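Local coordinates for protein ComZ (Thermus thermophilus, PDB 6QVI) that is a competence-associated pilin that probably acts as a DNA receptor at the pilus tip during natural transformation, at residues A381-P386 with G411-N416; L270-P275 with G513-F518. All blocks are in the same frame, centred on the assembly; numbering follows the deposited sequence.

Contact 1. Residues A381-P386 with G411-N416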
ATOM      1  N   ALA A 381      21.822 -13.341  -0.462  1.00 57.37           N
ATOM      2  CA  ALA A 381      22.464 -12.195  -1.074  1.00 59.97           C
ATOM      3  C   ALA A 381      22.958 -11.279   0.021  1.00 65.07           C
ATOM      4  O   ALA A 381      22.239 -11.047   0.996  1.00 65.99           O
ATOM      5  CB  ALA A 381      21.495 -11.454  -2.018  1.00 57.91           C
ATOM      6  N   VAL A 382      24.176 -10.763  -0.134  1.00 72.19           N
ATOM      7  CA  VAL A 382      24.671  -9.713   0.745  1.00 78.53           C
ATOM      8  C   VAL A 382      25.252  -8.651  -0.185  1.00 76.96           C
ATOM      9  O   VAL A 382      25.928  -8.987  -1.171  1.00 66.25           O
ATOM     10  CB  VAL A 382      25.747 -10.222   1.751  1.00 73.03           C
ATOM     11  CG1 VAL A 382      25.331 -11.583   2.399  1.00 62.16           C
ATOM     12  CG2 VAL A 382      27.154 -10.138   1.212  1.00 81.59           C
ATOM     13  N   LEU A 383      24.861  -7.391   0.032  1.00 78.34           N
ATOM     14  CA  LEU A 383      25.482  -6.237  -0.606  1.00 81.03           C
ATOM     15  C   LEU A 383      26.324  -5.603   0.473  1.00 86.07           C
ATOM     16  O   LEU A 383      25.788  -5.094   1.466  1.00 87.59           O
ATOM     17  CB  LEU A 383      24.473  -5.231  -1.158  1.00 84.98           C
ATOM     18  CG  LEU A 383      23.544  -5.614  -2.276  1.00 83.37           C
ATOM     19  CD1 LEU A 383      22.439  -6.382  -1.688  1.00 81.78           C
ATOM     20  CD2 LEU A 383      23.021  -4.320  -2.844  1.00 89.22           C
ATOM     21  N   ASN A 384      27.632  -5.660   0.291  1.00 93.99           N
ATOM     22  CA  ASN A 384      28.535  -5.353   1.375  1.00 93.09           C
ATOM     23  C   ASN A 384      29.124  -3.960   1.297  1.00 96.64           C
ATOM     24  O   ASN A 384      29.908  -3.599   2.175  1.00101.55           O
ATOM     25  CB  ASN A 384      29.650  -6.387   1.407  1.00 93.74           C
ATOM     26  CG  ASN A 384      30.157  -6.639   2.793  1.00106.99           C
ATOM     27  OD1 ASN A 384      30.554  -7.750   3.134  1.00111.55           O
ATOM     28  ND2 ASN A 384      30.171  -5.590   3.609  1.00114.85           N
ATOM     29  N   ARG A 385      28.723  -3.140   0.334  1.00 97.11           N
ATOM     30  CA  ARG A 385      29.277  -1.797   0.253  1.00101.83           C
ATOM     31  C   ARG A 385      28.196  -0.858  -0.258  1.00 94.62           C
ATOM     32  O   ARG A 385      27.251  -1.300  -0.919  1.00 93.00           O
ATOM     33  CB  ARG A 385      30.519  -1.750  -0.656  1.00107.26           C
ATOM     34  CG  ARG A 385      31.606  -2.742  -0.245  1.00118.25           C
ATOM     35  CD  ARG A 385      33.010  -2.162  -0.301  1.00126.07           C
ATOM     36  NE  ARG A 385      33.139  -1.165  -1.347  1.00126.12           N
ATOM     37  CZ  ARG A 385      34.037  -0.192  -1.316  1.00132.28           C
ATOM     38  NH1 ARG A 385      34.869  -0.100  -0.284  1.00138.04           N
ATOM     39  NH2 ARG A 385      34.096   0.692  -2.300  1.00137.16           N
ATOM     40  N   PRO A 386      28.291   0.440   0.052  1.00 96.49           N
ATOM     41  CA  PRO A 386      27.329   1.419  -0.473  1.00 95.79           C
ATOM     42  C   PRO A 386      27.181   1.317  -1.984  1.00 95.13           C
ATOM     43  O   PRO A 386      28.165   1.129  -2.715  1.00 95.04           O
ATOM     44  CB  PRO A 386      27.937   2.760  -0.062  1.00100.03           C
ATOM     45  CG  PRO A 386      28.657   2.462   1.193  1.00102.20           C
ATOM     46  CD  PRO A 386      29.182   1.044   1.064  1.00101.99           C
ATOM     47  N   GLY A 411      17.365 -17.593   0.540  1.00 66.23           N
ATOM     48  CA  GLY A 411      16.260 -16.693   0.795  1.00 65.11           C
ATOM     49  C   GLY A 411      16.551 -15.526   1.715  1.00 66.96           C
ATOM     50  O   GLY A 411      15.620 -14.746   2.010  1.00 70.41           O
ATOM     51  N   ASN A 412      17.790 -15.364   2.178  1.00 54.87           N
ATOM     52  CA  ASN A 412      18.106 -14.274   3.094  1.00 53.80           C
ATOM     53  C   ASN A 412      18.843 -13.161   2.364  1.00 54.97           C
ATOM     54  O   ASN A 412      19.491 -13.378   1.337  1.00 57.81           O
ATOM     55  CB  ASN A 412      18.935 -14.764   4.278  1.00 56.14           C
ATOM     56  CG  ASN A 412      18.238 -15.860   5.047  1.00 63.20           C
ATOM     57  OD1 ASN A 412      17.325 -15.601   5.846  1.00 63.67           O
ATOM     58  ND2 ASN A 412      18.643 -17.102   4.793  1.00 70.03           N
ATOM     59  N   LEU A 413      18.747 -11.958   2.930  1.00 51.78           N
ATOM     60  CA  LEU A 413      19.270 -10.747   2.317  1.00 51.95           C
ATOM     61  C   LEU A 413      19.962  -9.916   3.386  1.00 57.52           C
ATOM     62  O   LEU A 413      19.455  -9.777   4.505  1.00 63.45           O
ATOM     63  CB  LEU A 413      18.127  -9.917   1.705  1.00 60.17           C
ATOM     64  CG  LEU A 413      18.465  -8.523   1.139  1.00 61.61           C
ATOM     65  CD1 LEU A 413      19.697  -8.560   0.187  1.00 58.41           C
ATOM     66  CD2 LEU A 413      17.263  -7.754   0.522  1.00 56.20           C
ATOM     67  N   ASP A 414      21.125  -9.366   3.038  1.00 71.56           N
ATOM     68  CA  ASP A 414      21.911  -8.518   3.933  1.00 76.36           C
ATOM     69  C   ASP A 414      22.303  -7.269   3.152  1.00 75.60           C
ATOM     70  O   ASP A 414      22.888  -7.375   2.066  1.00 77.91           O
ATOM     71  CB  ASP A 414      23.143  -9.260   4.477  1.00 70.21           C
ATOM     72  CG  ASP A 414      22.815 -10.159   5.693  1.00 76.40           C
ATOM     73  OD1 ASP A 414      21.732 -10.774   5.723  1.00 83.36           O
ATOM     74  OD2 ASP A 414      23.641 -10.242   6.642  1.00 84.27           O
ATOM     75  N   ILE A 415      21.963  -6.089   3.694  1.00 63.63           N
ATOM     76  CA  ILE A 415      22.293  -4.803   3.085  1.00 67.04           C
ATOM     77  C   ILE A 415      23.165  -4.075   4.103  1.00 75.64           C
ATOM     78  O   ILE A 415      22.650  -3.465   5.053  1.00 71.94           O
ATOM     79  CB  ILE A 415      21.036  -4.002   2.737  1.00 73.05           C
ATOM     80  CG1 ILE A 415      20.125  -4.843   1.840  1.00 79.01           C
ATOM     81  CG2 ILE A 415      21.365  -2.710   2.008  1.00 67.67           C
ATOM     82  CD1 ILE A 415      18.955  -4.070   1.268  1.00 81.80           C
ATOM     83  N   ASN A 416      24.490  -4.128   3.919  1.00 78.78           N
ATOM     84  CA  ASN A 416      25.374  -3.637   4.967  1.00 86.02           C
ATOM     85  C   ASN A 416      25.915  -2.245   4.697  1.00 93.47           C
ATOM     86  O   ASN A 416      26.380  -1.586   5.634  1.00 93.68           O
ATOM     87  CB  ASN A 416      26.554  -4.595   5.181  1.00 82.81           C
ATOM     88  CG  ASN A 416      26.104  -6.029   5.396  1.00 79.89           C
ATOM     89  OD1 ASN A 416      25.080  -6.273   6.044  1.00 81.66           O
ATOM     90  ND2 ASN A 416      26.891  -6.986   4.908  1.00 71.83           N
TER
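L413 swings its CD1 methyl across to the neighbouring strand, where it meets L383 CD1 at 4.0 Å and A381 CB at 4.1 Å. The two leucine side chains meet at a slant, because L413 holds CG anti to its own backbone N (chi1 174°) and thereby leans its branch toward the 381-383 strand, whereas L383 keeps CG beside its N and stands up from its own strand. I415 lies next along this face, its CG1 approaching L383 CD1 more loosely. All four residues are buried. The opposite face has V382 and D414, which run side by side and point the same way; V382 CG1 lies 3.8 Å from D414 CB, so methyl meets methylene, and the carboxylate of D414 carries on to a salt bridge with R444.

Between these two faces, strands 381-383 and 413-415 run parallel, 3° apart with axes 4.6 Å from each other, as successive rungs of a beta-solenoid. The backbone ladder zigzags: A381 donates to N412 and accepts from D414, then L383 N gives a 2.8 Å bond to D414 O and L383 O takes one of 2.9 Å from N416 N. The stacking continues on either side of the pair, with L383 against L338 and L413 on I441, in keeping with aliphatic side chains piling up coil upon coil.

Where the strands give out, N384 and N416 occupy equivalent places. Their side chains pass close, ND2 of N384 3.8 Å from ND2 of N416, two donors that cannot bond each other, with the amide planes 77° apart, unlike the flat, aligned stack of an asparagine ladder. N416 instead sends OD1 to R444, so that one guanidinium group ties both this amide and the D414 carboxylate to the next coil.

Contact 2. Residues L270-P275 with G513-F518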
ATOM      1  N   LEU A 270     -11.901  -3.093   9.428  1.00 76.68           N
ATOM      2  CA  LEU A 270     -11.838  -3.521   8.040  1.00 68.34           C
ATOM      3  C   LEU A 270     -12.600  -4.819   7.840  1.00 76.35           C
ATOM      4  O   LEU A 270     -12.474  -5.763   8.624  1.00 77.79           O
ATOM      5  CB  LEU A 270     -10.400  -3.734   7.574  1.00 62.12           C
ATOM      6  CG  LEU A 270      -9.406  -2.586   7.403  1.00 62.17           C
ATOM      7  CD1 LEU A 270      -7.979  -3.121   6.978  1.00 52.62           C
ATOM      8  CD2 LEU A 270      -9.918  -1.548   6.447  1.00 59.36           C
ATOM      9  N   SER A 271     -13.389  -4.844   6.786  1.00 83.75           N
ATOM     10  CA  SER A 271     -13.964  -6.057   6.245  1.00 91.70           C
ATOM     11  C   SER A 271     -13.061  -6.497   5.103  1.00 96.25           C
ATOM     12  O   SER A 271     -12.390  -5.672   4.473  1.00 98.18           O
ATOM     13  CB  SER A 271     -15.394  -5.827   5.765  1.00103.53           C
ATOM     14  OG  SER A 271     -15.554  -4.512   5.246  1.00111.32           O
ATOM     15  N   ASP A 272     -12.986  -7.806   4.891  1.00 95.56           N
ATOM     16  CA  ASP A 272     -12.093  -8.397   3.909  1.00 99.33           C
ATOM     17  C   ASP A 272     -10.664  -7.871   4.095  1.00 87.04           C
ATOM     18  O   ASP A 272     -10.089  -7.274   3.173  1.00 83.11           O
ATOM     19  CB  ASP A 272     -12.590  -8.116   2.493  1.00114.55           C
ATOM     20  CG  ASP A 272     -14.063  -8.454   2.315  1.00129.70           C
ATOM     21  OD1 ASP A 272     -14.608  -8.218   1.212  1.00135.68           O
ATOM     22  OD2 ASP A 272     -14.687  -8.931   3.292  1.00136.40           O
ATOM     23  N   PRO A 273     -10.109  -8.037   5.276  1.00 81.49           N
ATOM     24  CA  PRO A 273      -8.766  -7.545   5.441  1.00 71.97           C
ATOM     25  C   PRO A 273      -7.848  -8.597   4.926  1.00 63.60           C
ATOM     26  O   PRO A 273      -8.140  -9.767   5.015  1.00 60.52           O
ATOM     27  CB  PRO A 273      -8.651  -7.455   6.929  1.00 72.41           C
ATOM     28  CG  PRO A 273      -9.430  -8.607   7.401  1.00 71.53           C
ATOM     29  CD  PRO A 273     -10.560  -8.774   6.454  1.00 76.20           C
ATOM     30  N   PRO A 274      -6.721  -8.175   4.399  1.00 65.52           N
ATOM     31  CA  PRO A 274      -5.669  -8.974   3.798  1.00 56.20           C
ATOM     32  C   PRO A 274      -4.844  -9.675   4.802  1.00 57.89           C
ATOM     33  O   PRO A 274      -4.557  -9.132   5.825  1.00 70.09           O
ATOM     34  CB  PRO A 274      -4.799  -7.932   3.154  1.00 49.80           C
ATOM     35  CG  PRO A 274      -4.939  -6.777   4.033  1.00 58.70           C
ATOM     36  CD  PRO A 274      -6.366  -6.761   4.438  1.00 65.74           C
ATOM     37  N   PRO A 275      -4.466 -10.895   4.503  1.00 61.46           N
ATOM     38  CA  PRO A 275      -3.608 -11.682   5.361  1.00 55.06           C
ATOM     39  C   PRO A 275      -2.166 -11.382   5.053  1.00 55.10           C
ATOM     40  O   PRO A 275      -1.880 -10.734   4.084  1.00 58.23           O
ATOM     41  CB  PRO A 275      -3.933 -13.084   4.929  1.00 44.76           C
ATOM     42  CG  PRO A 275      -4.214 -12.937   3.504  1.00 48.77           C
ATOM     43  CD  PRO A 275      -4.927 -11.654   3.347  1.00 52.72           C
ATOM     44  N   GLY A 513      -7.331  -2.835   1.802  1.00 81.12           N
ATOM     45  CA  GLY A 513      -8.178  -2.857   2.993  1.00 80.53           C
ATOM     46  C   GLY A 513      -9.467  -3.643   2.804  1.00 83.12           C
ATOM     47  O   GLY A 513      -9.873  -4.409   3.685  1.00 88.77           O
ATOM     48  N   GLY A 514     -10.106  -3.503   1.639  1.00 77.61           N
ATOM     49  CA  GLY A 514     -11.317  -4.251   1.371  1.00 72.44           C
ATOM     50  C   GLY A 514     -11.439  -4.482  -0.116  1.00 70.27           C
ATOM     51  O   GLY A 514     -10.626  -3.996  -0.904  1.00 65.43           O
ATOM     52  N   LYS A 515     -12.499  -5.224  -0.505  1.00 81.17           N
ATOM     53  CA  LYS A 515     -12.764  -5.565  -1.904  1.00 83.88           C
ATOM     54  C   LYS A 515     -13.475  -4.412  -2.624  1.00 76.90           C
ATOM     55  O   LYS A 515     -14.289  -3.720  -2.022  1.00 79.78           O
ATOM     56  CB  LYS A 515     -13.596  -6.848  -1.994  1.00 88.30           C
ATOM     57  CG  LYS A 515     -12.776  -8.035  -2.516  1.00 96.60           C
ATOM     58  CD  LYS A 515     -13.513  -9.362  -2.433  1.00100.53           C
ATOM     59  CE  LYS A 515     -13.013 -10.322  -3.521  1.00 96.58           C
ATOM     60  NZ  LYS A 515     -13.962 -11.435  -3.793  1.00 92.88           N
ATOM     61  N   PRO A 516     -13.142  -4.149  -3.890  1.00 74.74           N
ATOM     62  CA  PRO A 516     -13.818  -3.073  -4.636  1.00 78.72           C
ATOM     63  C   PRO A 516     -15.200  -3.483  -5.145  1.00 86.21           C
ATOM     64  O   PRO A 516     -15.349  -4.486  -5.849  1.00 82.20           O
ATOM     65  CB  PRO A 516     -12.846  -2.784  -5.785  1.00 66.07           C
ATOM     66  CG  PRO A 516     -12.110  -4.131  -6.015  1.00 57.84           C
ATOM     67  CD  PRO A 516     -12.048  -4.787  -4.657  1.00 70.42           C
ATOM     68  N   VAL A 517     -16.225  -2.701  -4.793  1.00 90.90           N
ATOM     69  CA  VAL A 517     -17.595  -3.002  -5.195  1.00 88.29           C
ATOM     70  C   VAL A 517     -18.321  -1.701  -5.536  1.00 76.91           C
ATOM     71  O   VAL A 517     -18.195  -0.693  -4.825  1.00 73.59           O
ATOM     72  CB  VAL A 517     -18.340  -3.800  -4.097  1.00 87.76           C
ATOM     73  CG1 VAL A 517     -19.842  -3.660  -4.243  1.00 84.33           C
ATOM     74  CG2 VAL A 517     -17.961  -5.258  -4.183  1.00 92.87           C
ATOM     75  N   PHE A 518     -19.022  -1.712  -6.672  1.00 67.14           N
ATOM     76  CA  PHE A 518     -19.996  -0.684  -7.054  1.00 65.78           C
ATOM     77  C   PHE A 518     -21.195  -1.457  -7.606  1.00 61.95           C
ATOM     78  O   PHE A 518     -21.253  -1.755  -8.805  1.00 56.16           O
ATOM     79  CB  PHE A 518     -19.413   0.322  -8.059  1.00 50.33           C
ATOM     80  CG  PHE A 518     -20.370   1.385  -8.405  1.00 61.84           C
ATOM     81  CD1 PHE A 518     -20.455   2.554  -7.652  1.00 60.44           C
ATOM     82  CD2 PHE A 518     -21.274   1.177  -9.448  1.00 74.26           C
ATOM     83  CE1 PHE A 518     -21.405   3.542  -7.977  1.00 71.43           C
ATOM     84  CE2 PHE A 518     -22.237   2.136  -9.771  1.00 66.83           C
ATOM     85  CZ  PHE A 518     -22.314   3.314  -9.030  1.00 68.01           C
TER
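G513 O is surrounded by carbon groups of the 270-275 loop, L270 coming over it with a branched end and P273 closing in with CA at 3.8 Å. The loop offers it no donor, and the close approach of the S271 and D272 carbonyl oxygens, acceptors like itself, is doubtful in detail at this resolution. L270 keeps CG anti to its carbonyl carbon (chi1 -68°), which lays both methyls over the glycine: CD1 lies 4.0 Å from G513 CA, and CD2 is equally far from G513 O. Replacing this leucine by an alanine would take away both methyls and is likely to leave G513 without its apolar cover, with a gap opened beside Y161, on which the leucine also rests. D272 and K515 cross at about a right angle, D272 OD1 lying 3.6 Å from K515 CB while K515 NZ is 6.0 Å from that oxygen; any attraction of the two charges acts at a distance. Backbone bonds of G513 with D133 and of G514 with S132 tie this segment to the chain after strand 120-130. P274 packs on L135 and Y161. The arrangement is that of a domain junction, a solenoid loop laid against the linker that leads into the last strand of the pseudopilin-like sheet.

In the fold
Along the chain the order is 270-275, 381-386, 411-416 and 513-518, so contact 1 forms entirely within the stretch that contact 2 brackets. Their centres are 35 Å apart, the nearest atoms about 18 Å, and they share no strand. Contact 1 belongs to the beta-solenoid domain, where strands 380-383 and 409-415 are stacked. Contact 2 sits at the neck, where a solenoid loop meets the chain returning to strand 517-529, which pairs with strand 120-130 in the pseudopilin-like domain. The solenoid is thus an insertion between those two strands, consistent with a pilin core that carries a large added domain, perhaps the DNA-receiving part.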